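Local coordinates for protein CDA peptide synthetase I (Streptomyces coelicolor, PDB 4JN3) that forms the first condensation domain of a modular peptide synthetase, with an alpha/beta fold of the CoA-dependent acyltransferase clan, at residues V48-L53 with V101-I106; E61-R66 with I159-T164; A78-A83 with D94-T99; F169-A174 with P368-V373. All blocks are in the same frame, centred on the assembly; numbering follows the deposited sequence.

Interaction 1 of 4, residues V48-L53 with V101-I106; sequences VLSRAL and VLLRHI
Leu103 meets Leu49, Ser50 and Leu53, three residues on one side of helix 48-53, and its side chain can be followed atom by atom. Leu103 CB is held between two residues about one turn apart, 3.6 Å from Ser50 OG and 3.8 Å from Leu53 CD2. CG passes the serine oxygen at a longer range. Leu103 CD2 then reaches the helix side, 3.8 Å from Leu49 CG and 3.7 Å from Ser50 OG. With CG swung opposite the backbone N (chi1 -180°), the isobutyl group extends across the leucines at a slant.

Across this contact the serine hydroxyl meets carbon; its hydrogen bond goes back along its own helix to the carbonyl of His46. One turn further on, Leu53 turns its CB toward segment 101-106 and sets Leu53 CG 3.6 Å from Val101 CG1, so the same leucine is shared by Val101 and Leu103. No hydrogen bond joins the two segments.

The helix and strand 103-106 run nearly antiparallel, at 155°, and the axes of these short segments approach to 9.1 Å. Strand 103-107 is an outermost strand of the six-stranded sheet, paired with 138-146. Leu49 and Leu53 also reach Tyr152 of strand 149-157, while Tyr177 and Phe169 of helix 163-182 pack against the helix as well.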
loop_
_atom_site.group_PDB
_atom_site.type_symbol
_atom_site.label_atom_id
_atom_site.label_comp_id
_atom_site.label_asym_id
_atom_site.label_seq_id
_atom_site.Cartn_x
_atom_site.Cartn_y
_atom_site.Cartn_z
ATOM N N VAL A 48 -22.662 -8.680 -14.902
ATOM C CA VAL A 48 -22.097 -9.857 -14.252
ATOM C C VAL A 48 -21.000 -9.462 -13.255
ATOM O O VAL A 48 -20.926 -10.003 -12.150
ATOM C CB VAL A 48 -21.525 -10.846 -15.288
ATOM C CG1 VAL A 48 -20.893 -12.046 -14.595
ATOM C CG2 VAL A 48 -22.623 -11.300 -16.249
ATOM N N LEU A 49 -20.154 -8.519 -13.647
ATOM C CA LEU A 49 -19.100 -8.051 -12.750
ATOM C C LEU A 49 -19.702 -7.373 -11.516
ATOM O O LEU A 49 -19.147 -7.462 -10.422
ATOM C CB LEU A 49 -18.134 -7.108 -13.471
ATOM C CG LEU A 49 -16.858 -6.763 -12.691
ATOM C CD1 LEU A 49 -16.060 -8.020 -12.393
ATOM C CD2 LEU A 49 -16.008 -5.749 -13.442
ATOM N N SER A 50 -20.841 -6.704 -11.693
ATOM C CA SER A 50 -21.536 -6.081 -10.569
ATOM C C SER A 50 -22.050 -7.131 -9.594
ATOM O O SER A 50 -21.965 -6.954 -8.382
ATOM C CB SER A 50 -22.702 -5.210 -11.050
ATOM O OG SER A 50 -22.233 -4.066 -11.739
ATOM N N ARG A 51 -22.600 -8.218 -10.126
ATOM C CA ARG A 51 -23.043 -9.319 -9.282
ATOM C C ARG A 51 -21.850 -9.979 -8.595
ATOM O O ARG A 51 -21.925 -10.350 -7.423
ATOM C CB ARG A 51 -23.844 -10.347 -10.087
ATOM C CG ARG A 51 -24.216 -11.581 -9.280
ATOM C CD ARG A 51 -25.423 -12.300 -9.856
ATOM N NE ARG A 51 -25.681 -13.552 -9.148
ATOM C CZ ARG A 51 -26.129 -13.628 -7.899
ATOM N NH1 ARG A 51 -26.367 -12.521 -7.207
ATOM N NH2 ARG A 51 -26.333 -14.812 -7.336
ATOM N N ALA A 52 -20.746 -10.104 -9.322
ATOM C CA ALA A 52 -19.514 -10.647 -8.755
ATOM C C ALA A 52 -19.029 -9.789 -7.594
ATOM O O ALA A 52 -18.553 -10.311 -6.588
ATOM C CB ALA A 52 -18.433 -10.759 -9.818
ATOM N N LEU A 53 -19.151 -8.473 -7.734
ATOM C CA LEU A 53 -18.756 -7.564 -6.661
ATOM C C LEU A 53 -19.626 -7.742 -5.421
ATOM O O LEU A 53 -19.113 -7.804 -4.306
ATOM C CB LEU A 53 -18.787 -6.104 -7.122
ATOM C CG LEU A 53 -18.413 -5.083 -6.044
ATOM C CD1 LEU A 53 -16.981 -5.315 -5.553
ATOM C CD2 LEU A 53 -18.572 -3.664 -6.568
ATOM N N VAL A 101 -23.303 -1.825 -2.024
ATOM C CA VAL A 101 -22.375 -2.341 -3.019
ATOM C C VAL A 101 -22.766 -1.785 -4.376
ATOM O O VAL A 101 -23.801 -2.148 -4.932
ATOM C CB VAL A 101 -22.384 -3.878 -3.080
ATOM C CG1 VAL A 101 -21.415 -4.365 -4.149
ATOM C CG2 VAL A 101 -22.025 -4.469 -1.721
ATOM N N LEU A 102 -21.942 -0.885 -4.895
ATOM C CA LEU A 102 -22.209 -0.247 -6.174
ATOM C C LEU A 102 -20.976 -0.308 -7.069
ATOM O O LEU A 102 -19.907 0.168 -6.694
ATOM C CB LEU A 102 -22.597 1.216 -5.960
ATOM C CG LEU A 102 -22.652 2.094 -7.216
ATOM C CD1 LEU A 102 -23.772 1.651 -8.150
ATOM C CD2 LEU A 102 -22.813 3.558 -6.842
ATOM N N LEU A 103 -21.119 -0.899 -8.247
ATOM C CA LEU A 103 -20.058 -0.816 -9.241
ATOM C C LEU A 103 -20.465 0.210 -10.286
ATOM O O LEU A 103 -21.331 -0.056 -11.127
ATOM C CB LEU A 103 -19.805 -2.173 -9.894
ATOM C CG LEU A 103 -18.698 -2.191 -10.951
ATOM C CD1 LEU A 103 -17.375 -1.751 -10.331
ATOM C CD2 LEU A 103 -18.569 -3.570 -11.587
ATOM N N ARG A 104 -19.864 1.392 -10.220
ATOM C CA ARG A 104 -20.174 2.433 -11.189
ATOM C C ARG A 104 -19.686 1.992 -12.552
ATOM O O ARG A 104 -18.677 1.302 -12.658
ATOM C CB ARG A 104 -19.497 3.750 -10.811
ATOM C CG ARG A 104 -19.896 4.315 -9.462
ATOM C CD ARG A 104 -19.197 5.647 -9.239
ATOM N NE ARG A 104 -19.281 6.127 -7.862
ATOM C CZ ARG A 104 -18.516 5.687 -6.866
ATOM N NH1 ARG A 104 -17.620 4.727 -7.082
ATOM N NH2 ARG A 104 -18.659 6.195 -5.650
ATOM N N HIS A 105 -20.415 2.367 -13.597
ATOM C CA HIS A 105 -19.924 2.167 -14.949
ATOM C C HIS A 105 -19.733 3.512 -15.618
ATOM O O HIS A 105 -20.682 4.281 -15.782
ATOM C CB HIS A 105 -20.868 1.301 -15.782
ATOM C CG HIS A 105 -20.327 0.975 -17.140
ATOM N ND1 HIS A 105 -21.131 0.813 -18.246
ATOM C CD2 HIS A 105 -19.056 0.793 -17.568
ATOM C CE1 HIS A 105 -20.379 0.538 -19.298
ATOM N NE2 HIS A 105 -19.115 0.521 -18.912
ATOM N N ILE A 106 -18.497 3.795 -15.999
ATOM C CA ILE A 106 -18.171 5.074 -16.598
ATOM C C ILE A 106 -17.581 4.849 -17.982
ATOM O O ILE A 106 -16.441 4.402 -18.125
ATOM C CB ILE A 106 -17.202 5.874 -15.707
ATOM C CG1 ILE A 106 -17.814 6.070 -14.318
ATOM C CG2 ILE A 106 -16.872 7.217 -16.341
ATOM C CD1 ILE A 106 -16.835 6.545 -13.279
#

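Interaction 2 of 4, residues E61-R66 with I159-T164; sequences ETLCSR and IVIDGT
Thr62 and Val160 bring the two backbones nearest, with their CA atoms 5.6 Å apart. Residues 61-63 form a short 3-10 turn that opens into strand 65-69. The other segment begins as an irregular loop, from Ile159 to Asp162, and leads into helix 163-182. The turn is closed on Glu61 O, which takes Cys64 N at 2.9 Å and Ser65 OG at 2.8 Å from opposite faces of its plane, the hydroxyl standing 43° out of that plane.

Across the contact one bond does the polar work. Thr62 OG1 donates to Val160 O at 2.6 Å, in the carbonyl plane and on a lone pair, with an angle of 120° at the oxygen. The hydroxyl points there because it lies opposite its own backbone N (chi1 -169°). Val160 answers with carbon: Val160 CG1 rests 3.6 Å from Thr62 O, and its CB approaches the threonine hydroxyl. The methyl CG2 of Thr62 meets Ile161 CD1 at 3.7 Å, the two side chains crossing at about a right angle. Leu63 crosses the isoleucine at a slant, its CD2 3.8 Å from Ile161 CG1. All four of these residues are buried, so the short hydroxyl bond satisfies a carbonyl that sits among apolar groups.

Just beyond, Asp162 is the N-cap of helix 163-182 and pairs through OD2 with Arg297. The second segment thus carries the end of the HHxxxDG signature of condensation domains, and this contact packs that signature loop against the turn leading into strand 65-69.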
loop_
_atom_site.group_PDB
_atom_site.type_symbol
_atom_site.label_atom_id
_atom_site.label_comp_id
_atom_site.label_asym_id
_atom_site.label_seq_id
_atom_site.Cartn_x
_atom_site.Cartn_y
_atom_site.Cartn_z
ATOM N N GLU A 61 -15.301 -9.574 5.165
ATOM C CA GLU A 61 -15.785 -8.900 6.371
ATOM C C GLU A 61 -15.318 -7.449 6.492
ATOM O O GLU A 61 -16.094 -6.562 6.860
ATOM C CB GLU A 61 -15.416 -9.687 7.635
ATOM C CG GLU A 61 -15.961 -9.064 8.918
ATOM C CD GLU A 61 -15.659 -9.885 10.160
ATOM O OE1 GLU A 61 -15.015 -10.948 10.038
ATOM O OE2 GLU A 61 -16.069 -9.463 11.263
ATOM N N THR A 62 -14.051 -7.201 6.177
ATOM C CA THR A 62 -13.511 -5.860 6.339
ATOM C C THR A 62 -14.237 -4.841 5.454
ATOM O O THR A 62 -14.383 -3.674 5.825
ATOM C CB THR A 62 -11.989 -5.823 6.099
ATOM O OG1 THR A 62 -11.471 -4.559 6.521
ATOM C CG2 THR A 62 -11.661 -6.052 4.626
ATOM N N LEU A 63 -14.706 -5.288 4.294
ATOM C CA LEU A 63 -15.440 -4.415 3.379
ATOM C C LEU A 63 -16.909 -4.252 3.772
ATOM O O LEU A 63 -17.646 -3.499 3.130
ATOM C CB LEU A 63 -15.334 -4.932 1.939
ATOM C CG LEU A 63 -13.938 -4.833 1.310
ATOM C CD1 LEU A 63 -13.884 -5.514 -0.047
ATOM C CD2 LEU A 63 -13.519 -3.371 1.207
ATOM N N CYS A 64 -17.322 -4.954 4.824
ATOM C CA CYS A 64 -18.691 -4.857 5.340
ATOM C C CYS A 64 -18.702 -4.257 6.734
ATOM O O CYS A 64 -19.664 -4.433 7.488
ATOM C CB CYS A 64 -19.344 -6.237 5.402
ATOM S SG CYS A 64 -19.653 -6.998 3.818
ATOM N N SER A 65 -17.631 -3.553 7.080
ATOM C CA SER A 65 -17.464 -3.067 8.441
ATOM C C SER A 65 -17.605 -1.558 8.559
ATOM O O SER A 65 -17.369 -0.806 7.610
ATOM C CB SER A 65 -16.105 -3.509 9.003
ATOM O OG SER A 65 -16.027 -4.921 9.108
ATOM N N ARG A 66 -18.016 -1.125 9.743
ATOM C CA ARG A 66 -17.948 0.276 10.106
ATOM C C ARG A 66 -17.276 0.355 11.465
ATOM O O ARG A 66 -17.060 -0.667 12.111
ATOM C CB ARG A 66 -19.337 0.906 10.140
ATOM C CG ARG A 66 -20.306 0.282 11.116
ATOM C CD ARG A 66 -21.596 1.080 11.059
ATOM N NE ARG A 66 -22.604 0.651 12.016
ATOM C CZ ARG A 66 -23.566 1.448 12.472
ATOM N NH1 ARG A 66 -23.627 2.713 12.066
ATOM N NH2 ARG A 66 -24.457 0.988 13.338
ATOM N N ILE A 159 -8.223 2.308 6.655
ATOM C CA ILE A 159 -8.561 1.519 7.834
ATOM C C ILE A 159 -9.112 0.119 7.524
ATOM O O ILE A 159 -9.060 -0.766 8.378
ATOM C CB ILE A 159 -9.523 2.279 8.788
ATOM C CG1 ILE A 159 -9.324 1.797 10.229
ATOM C CG2 ILE A 159 -10.972 2.112 8.347
ATOM C CD1 ILE A 159 -10.121 2.571 11.254
ATOM N N VAL A 160 -9.614 -0.100 6.310
ATOM C CA VAL A 160 -10.201 -1.403 5.991
ATOM C C VAL A 160 -9.375 -2.283 5.052
ATOM O O VAL A 160 -9.538 -3.501 5.055
ATOM C CB VAL A 160 -11.652 -1.289 5.439
ATOM C CG1 VAL A 160 -12.572 -0.670 6.482
ATOM C CG2 VAL A 160 -11.687 -0.500 4.133
ATOM N N ILE A 161 -8.493 -1.677 4.258
ATOM C CA ILE A 161 -7.774 -2.418 3.221
ATOM C C ILE A 161 -6.331 -1.949 3.059
ATOM O O ILE A 161 -6.086 -0.774 2.798
ATOM C CB ILE A 161 -8.495 -2.296 1.861
ATOM C CG1 ILE A 161 -9.798 -3.110 1.861
ATOM C CG2 ILE A 161 -7.588 -2.733 0.708
ATOM C CD1 ILE A 161 -9.596 -4.618 1.853
ATOM N N ASP A 162 -5.385 -2.875 3.201
ATOM C CA ASP A 162 -3.973 -2.583 2.949
ATOM C C ASP A 162 -3.526 -3.116 1.584
ATOM O O ASP A 162 -4.313 -3.723 0.853
ATOM C CB ASP A 162 -3.088 -3.131 4.079
ATOM C CG ASP A 162 -3.321 -4.611 4.347
ATOM O OD1 ASP A 162 -3.695 -5.348 3.413
ATOM O OD2 ASP A 162 -3.116 -5.040 5.501
ATOM N N GLY A 163 -2.267 -2.885 1.231
ATOM C CA GLY A 163 -1.764 -3.314 -0.063
ATOM C C GLY A 163 -1.974 -4.793 -0.336
ATOM O O GLY A 163 -2.429 -5.184 -1.413
ATOM N N THR A 164 -1.645 -5.628 0.641
ATOM C CA THR A 164 -1.820 -7.067 0.493
ATOM C C THR A 164 -3.283 -7.429 0.232
ATOM O O THR A 164 -3.584 -8.310 -0.571
ATOM C CB THR A 164 -1.344 -7.819 1.750
ATOM O OG1 THR A 164 0.079 -7.701 1.866
ATOM C CG2 THR A 164 -1.721 -9.293 1.664
#

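Interaction 3 of 4, residues A78-A83 with D94-T99; sequences AYCPPA and DGVPYT
Thr99 gives the contact its two direct hydrogen bonds. Thr99 OG1 donates to Cys80 O at 2.6 Å, in the carbonyl plane and with a C=O...donor angle of 156°. The hydroxyl can do this because chi1 of -75° turns it opposite its own carbonyl carbon. Thr99 N donates to the next carbonyl, Pro81 O, at 3.2 Å, coming from above that plane.

Beside these bonds Tyr98 lays a ring face against Ala83. The alanine CA stands 3.5 Å from the Tyr98 ring centroid and 10° off its normal, a CH-pi contact, and Ala83 CB touches Tyr98 CD2 at 3.4 Å. Pro81 O lies at the edge of the same ring. At the other end, Cys80 SG packs on Val96 CG1 and the Pro97 ring.

Two waters finish this shell. One donates to Pro81 O (2.8 Å) and Pro97 O (3.0 Å); the other accepts from Ala83 N and donates to Thr99 O (2.7 Å). Further out, Asp92 OD1 receives Val96 N and Asp94 N, Cys80 pairs through its backbone with Cys64, and Pro82 and Thr99 lean on helix 46-58.

Pro81, Pro82 and Pro97 offer no amide donor, which probably discourages regular strand pairing here. A threonine hydroxyl, one amide and two waters instead serve the carbonyls of this loop.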
loop_
_atom_site.group_PDB
_atom_site.type_symbol
_atom_site.label_atom_id
_atom_site.label_comp_id
_atom_site.label_asym_id
_atom_site.label_seq_id
_atom_site.Cartn_x
_atom_site.Cartn_y
_atom_site.Cartn_z
ATOM N N ALA A 78 -17.721 -2.884 13.699
ATOM C CA ALA A 78 -19.031 -3.524 13.604
ATOM C C ALA A 78 -19.272 -4.073 12.205
ATOM O O ALA A 78 -19.085 -3.373 11.206
ATOM C CB ALA A 78 -20.137 -2.546 13.987
ATOM N N TYR A 79 -19.695 -5.330 12.145
ATOM C CA TYR A 79 -19.970 -6.006 10.886
ATOM C C TYR A 79 -21.406 -5.743 10.433
ATOM O O TYR A 79 -22.356 -5.962 11.186
ATOM C CB TYR A 79 -19.701 -7.504 11.046
ATOM C CG TYR A 79 -20.202 -8.377 9.919
ATOM C CD1 TYR A 79 -19.743 -8.209 8.619
ATOM C CD2 TYR A 79 -21.118 -9.393 10.164
ATOM C CE1 TYR A 79 -20.198 -9.017 7.590
ATOM C CE2 TYR A 79 -21.574 -10.206 9.148
ATOM C CZ TYR A 79 -21.113 -10.014 7.864
ATOM O OH TYR A 79 -21.572 -10.826 6.854
ATOM N N CYS A 80 -21.546 -5.254 9.203
ATOM C CA CYS A 80 -22.848 -4.931 8.622
ATOM C C CYS A 80 -23.021 -5.592 7.257
ATOM O O CYS A 80 -22.539 -5.074 6.253
ATOM C CB CYS A 80 -22.998 -3.416 8.460
ATOM S SG CYS A 80 -22.856 -2.450 9.980
ATOM N N PRO A 81 -23.716 -6.738 7.211
ATOM C CA PRO A 81 -23.917 -7.419 5.928
ATOM C C PRO A 81 -24.580 -6.503 4.904
ATOM O O PRO A 81 -25.258 -5.555 5.285
ATOM C CB PRO A 81 -24.862 -8.572 6.286
ATOM C CG PRO A 81 -24.626 -8.817 7.741
ATOM C CD PRO A 81 -24.329 -7.469 8.334
ATOM N N PRO A 82 -24.365 -6.770 3.608
ATOM C CA PRO A 82 -25.071 -6.036 2.555
ATOM C C PRO A 82 -26.546 -6.422 2.551
ATOM O O PRO A 82 -26.926 -7.403 3.193
ATOM C CB PRO A 82 -24.407 -6.538 1.267
ATOM C CG PRO A 82 -23.115 -7.165 1.707
ATOM C CD PRO A 82 -23.393 -7.728 3.058
ATOM N N ALA A 83 -27.357 -5.660 1.827
ATOM C CA ALA A 83 -28.778 -5.964 1.699
ATOM C C ALA A 83 -28.946 -7.299 0.984
ATOM O O ALA A 83 -28.067 -7.716 0.228
ATOM C CB ALA A 83 -29.478 -4.860 0.932
ATOM N N ASP A 94 -34.129 -4.234 11.689
ATOM C CA ASP A 94 -33.838 -3.790 13.051
ATOM C C ASP A 94 -33.113 -2.442 13.094
ATOM O O ASP A 94 -32.742 -1.963 14.166
ATOM C CB ASP A 94 -33.020 -4.851 13.791
ATOM C CG ASP A 94 -33.724 -6.192 13.845
ATOM O OD1 ASP A 94 -34.920 -6.224 14.208
ATOM O OD2 ASP A 94 -33.090 -7.213 13.510
ATOM N N GLY A 95 -32.906 -1.837 11.929
ATOM C CA GLY A 95 -32.288 -0.525 11.858
ATOM C C GLY A 95 -30.783 -0.537 11.630
ATOM O O GLY A 95 -30.148 0.513 11.637
ATOM N N VAL A 96 -30.206 -1.716 11.431
ATOM C CA VAL A 96 -28.775 -1.802 11.143
ATOM C C VAL A 96 -28.537 -1.405 9.693
ATOM O O VAL A 96 -29.189 -1.936 8.792
ATOM C CB VAL A 96 -28.233 -3.227 11.356
ATOM C CG1 VAL A 96 -26.729 -3.270 11.069
ATOM C CG2 VAL A 96 -28.533 -3.710 12.771
ATOM N N PRO A 97 -27.605 -0.467 9.453
ATOM C CA PRO A 97 -27.341 -0.081 8.062
ATOM C C PRO A 97 -26.776 -1.251 7.264
ATOM O O PRO A 97 -25.989 -2.033 7.797
ATOM C CB PRO A 97 -26.296 1.034 8.194
ATOM C CG PRO A 97 -25.655 0.803 9.527
ATOM C CD PRO A 97 -26.735 0.244 10.407
ATOM N N TYR A 98 -27.203 -1.379 6.013
ATOM C CA TYR A 98 -26.667 -2.384 5.106
ATOM C C TYR A 98 -25.429 -1.813 4.431
ATOM O O TYR A 98 -25.416 -0.649 4.043
ATOM C CB TYR A 98 -27.687 -2.708 4.013
ATOM C CG TYR A 98 -28.789 -3.673 4.395
ATOM C CD1 TYR A 98 -28.521 -4.820 5.130
ATOM C CD2 TYR A 98 -30.101 -3.442 3.990
ATOM C CE1 TYR A 98 -29.536 -5.709 5.465
ATOM C CE2 TYR A 98 -31.118 -4.322 4.316
ATOM C CZ TYR A 98 -30.833 -5.452 5.053
ATOM O OH TYR A 98 -31.849 -6.326 5.378
ATOM N N THR A 99 -24.397 -2.634 4.279
ATOM C CA THR A 99 -23.251 -2.248 3.470
ATOM C C THR A 99 -23.701 -2.112 2.024
ATOM O O THR A 99 -24.182 -3.068 1.429
ATOM C CB THR A 99 -22.119 -3.286 3.572
ATOM O OG1 THR A 99 -21.463 -3.141 4.836
ATOM C CG2 THR A 99 -21.095 -3.089 2.455
HETATM O O HOH W 1 -26.106 -4.981 7.932
HETATM O O HOH W 2 -26.251 -3.748 -0.125
#

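Interaction 4 of 4, residues F169-A174 with P368-V373; sequences FYERLA and PYIRPV
Val373 points its side chain at helix 169-174 and rests on Tyr170 and Ala174, one turn apart. Val373 CG1 presses on Ala174 CB at 3.3 Å, tighter than usual for two carbons, and lies 3.7 Å from Tyr170 O. Val373 CG2 sits 4.2 Å from Tyr170 CB. With CG1 opposite the backbone N (chi1 -175°), CG1 lies over the alanine and the tyrosine carbonyl, CG2 by the tyrosine CB. Tyr170 starts toward the valine, but its ring then leads away, and its hydroxyl bonds to Ser36 OG.

Glu171 is oriented quite differently. Its carboxylate end comes nearer to the other segment than the base of its chain does, approaching Ile370 and Arg371, where water carries the contact. One water donates to Glu171 OE2 at 3.0 Å and accepts from Arg371 N at 2.9 Å. A second lies 2.8 Å from Glu171 OE2 and 2.7 Å from Arg371 O, with more acceptors around it than protons to give. The charged ends of Glu171 and Arg371 do not meet: Arg371 NE stays 5.7 Å from Glu171 OE2.

Segment 368-373 passes from strand 363-366 of one sheet to strand 373-374 at the edge of the other. Helix 163-182 thus holds this crossing by two unlike means: close apolar packing at the buried valine, and a solvated carboxylate at the solvent side, where the opposite charge of Arg371 would probably give only weak, screened attraction.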
loop_
_atom_site.group_PDB
_atom_site.type_symbol
_atom_site.label_atom_id
_atom_site.label_comp_id
_atom_site.label_asym_id
_atom_site.label_seq_id
_atom_site.Cartn_x
_atom_site.Cartn_y
_atom_site.Cartn_z
ATOM N N PHE A 169 -8.455 -9.041 -2.783
ATOM C CA PHE A 169 -9.746 -8.631 -3.339
ATOM C C PHE A 169 -9.840 -8.889 -4.840
ATOM O O PHE A 169 -10.802 -9.491 -5.315
ATOM C CB PHE A 169 -10.024 -7.150 -3.058
ATOM C CG PHE A 169 -11.176 -6.595 -3.849
ATOM C CD1 PHE A 169 -12.481 -6.763 -3.407
ATOM C CD2 PHE A 169 -10.956 -5.922 -5.039
ATOM C CE1 PHE A 169 -13.548 -6.259 -4.138
ATOM C CE2 PHE A 169 -12.014 -5.416 -5.777
ATOM C CZ PHE A 169 -13.313 -5.584 -5.323
ATOM N N TYR A 170 -8.844 -8.426 -5.588
ATOM C CA TYR A 170 -8.878 -8.557 -7.041
ATOM C C TYR A 170 -8.961 -10.023 -7.471
ATOM O O TYR A 170 -9.752 -10.381 -8.343
ATOM C CB TYR A 170 -7.658 -7.890 -7.672
ATOM C CG TYR A 170 -7.674 -6.373 -7.658
ATOM C CD1 TYR A 170 -8.799 -5.657 -8.050
ATOM C CD2 TYR A 170 -6.552 -5.662 -7.261
ATOM C CE1 TYR A 170 -8.798 -4.267 -8.046
ATOM C CE2 TYR A 170 -6.539 -4.288 -7.254
ATOM C CZ TYR A 170 -7.662 -3.591 -7.642
ATOM O OH TYR A 170 -7.622 -2.215 -7.631
ATOM N N GLU A 171 -8.148 -10.873 -6.854
ATOM C CA GLU A 171 -8.173 -12.294 -7.188
ATOM C C GLU A 171 -9.531 -12.934 -6.887
ATOM O O GLU A 171 -10.027 -13.745 -7.669
ATOM C CB GLU A 171 -7.027 -13.042 -6.498
ATOM C CG GLU A 171 -5.649 -12.580 -6.978
ATOM C CD GLU A 171 -4.573 -13.644 -6.834
ATOM O OE1 GLU A 171 -4.695 -14.506 -5.939
ATOM O OE2 GLU A 171 -3.604 -13.621 -7.626
ATOM N N ARG A 172 -10.146 -12.557 -5.774
ATOM C CA ARG A 172 -11.457 -13.106 -5.438
ATOM C C ARG A 172 -12.543 -12.612 -6.398
ATOM O O ARG A 172 -13.397 -13.390 -6.830
ATOM C CB ARG A 172 -11.826 -12.787 -3.987
ATOM C CG ARG A 172 -13.234 -13.195 -3.584
ATOM C CD ARG A 172 -13.492 -14.683 -3.770
ATOM N NE ARG A 172 -14.798 -15.054 -3.232
ATOM C CZ ARG A 172 -15.381 -16.234 -3.418
ATOM N NH1 ARG A 172 -14.773 -17.167 -4.135
ATOM N NH2 ARG A 172 -16.576 -16.476 -2.890
ATOM N N LEU A 173 -12.504 -11.326 -6.736
ATOM C CA LEU A 173 -13.484 -10.751 -7.658
ATOM C C LEU A 173 -13.456 -11.483 -8.995
ATOM O O LEU A 173 -14.502 -11.854 -9.541
ATOM C CB LEU A 173 -13.215 -9.259 -7.871
ATOM C CG LEU A 173 -14.127 -8.513 -8.852
ATOM C CD1 LEU A 173 -15.557 -8.425 -8.316
ATOM C CD2 LEU A 173 -13.577 -7.121 -9.149
ATOM N N ALA A 174 -12.253 -11.699 -9.516
ATOM C CA ALA A 174 -12.087 -12.405 -10.779
ATOM C C ALA A 174 -12.568 -13.853 -10.672
ATOM O O ALA A 174 -13.221 -14.364 -11.583
ATOM C CB ALA A 174 -10.637 -12.348 -11.229
ATOM N N PRO A 368 4.961 -6.754 -3.675
ATOM C CA PRO A 368 5.244 -8.150 -4.011
ATOM C C PRO A 368 4.636 -8.510 -5.361
ATOM O O PRO A 368 3.737 -7.829 -5.841
ATOM C CB PRO A 368 4.560 -8.925 -2.880
ATOM C CG PRO A 368 3.479 -8.011 -2.399
ATOM C CD PRO A 368 4.062 -6.631 -2.516
ATOM N N TYR A 369 5.134 -9.568 -5.980
ATOM C CA TYR A 369 4.598 -9.969 -7.265
ATOM C C TYR A 369 3.119 -10.320 -7.139
ATOM O O TYR A 369 2.700 -10.934 -6.163
ATOM C CB TYR A 369 5.374 -11.164 -7.817
ATOM C CG TYR A 369 4.797 -11.715 -9.097
ATOM C CD1 TYR A 369 4.904 -11.009 -10.291
ATOM C CD2 TYR A 369 4.146 -12.940 -9.113
ATOM C CE1 TYR A 369 4.379 -11.510 -11.461
ATOM C CE2 TYR A 369 3.615 -13.450 -10.281
ATOM C CZ TYR A 369 3.736 -12.732 -11.451
ATOM O OH TYR A 369 3.211 -13.239 -12.613
ATOM N N ILE A 370 2.332 -9.902 -8.123
ATOM C CA ILE A 370 0.953 -10.353 -8.239
ATOM C C ILE A 370 0.727 -10.893 -9.642
ATOM O O ILE A 370 1.038 -10.225 -10.630
ATOM C CB ILE A 370 -0.061 -9.227 -7.948
ATOM C CG1 ILE A 370 -1.488 -9.730 -8.194
ATOM C CG2 ILE A 370 0.222 -8.012 -8.815
ATOM C CD1 ILE A 370 -2.566 -8.692 -7.944
ATOM N N ARG A 371 0.212 -12.112 -9.733
ATOM C CA ARG A 371 -0.070 -12.696 -11.034
ATOM C C ARG A 371 -1.149 -11.874 -11.725
ATOM O O ARG A 371 -2.084 -11.403 -11.075
ATOM C CB ARG A 371 -0.539 -14.143 -10.896
ATOM C CG ARG A 371 -0.713 -14.851 -12.235
ATOM C CD ARG A 371 -1.428 -16.181 -12.075
ATOM N NE ARG A 371 -0.719 -17.080 -11.170
ATOM C CZ ARG A 371 -1.215 -18.230 -10.724
ATOM N NH1 ARG A 371 -2.427 -18.621 -11.099
ATOM N NH2 ARG A 371 -0.503 -18.987 -9.899
ATOM N N PRO A 372 -1.015 -11.680 -13.043
ATOM C CA PRO A 372 -2.083 -11.021 -13.793
ATOM C C PRO A 372 -3.436 -11.637 -13.440
ATOM O O PRO A 372 -3.562 -12.861 -13.363
ATOM C CB PRO A 372 -1.707 -11.320 -15.241
ATOM C CG PRO A 372 -0.215 -11.356 -15.216
ATOM C CD PRO A 372 0.149 -11.988 -13.893
ATOM N N VAL A 373 -4.429 -10.787 -13.208
ATOM C CA VAL A 373 -5.741 -11.238 -12.777
ATOM C C VAL A 373 -6.545 -11.719 -13.982
ATOM O O VAL A 373 -6.689 -10.998 -14.968
ATOM C CB VAL A 373 -6.501 -10.109 -12.058
ATOM C CG1 VAL A 373 -7.810 -10.626 -11.500
ATOM C CG2 VAL A 373 -5.634 -9.520 -10.944
HETATM O O HOH W 3 -0.642 -13.576 -7.357
HETATM O O HOH W 4 -4.108 -12.960 -10.260
#

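Interaction 2 lies deepest, with every touching residue buried and a hydroxyl bond set among apolar groups. Interaction 4 is almost as near the centre of the chain but mixes a tight valine contact with a water-bridged carboxylate. Interactions 1 and 3 lie further out: interaction 1 is leucine packing without a hydrogen bond, interaction 3 a proline-rich loop contact made of hydrogen bonds, water and one aromatic face. Helix 163-182 serves both interactions 2 and 4; its Phe169 touches Leu63 of interaction 2 and Leu53 of interaction 1. Interactions 2 and 3 share the small sheet of strands 65-69 and 75-79, and Thr99 packs on Cys64 there.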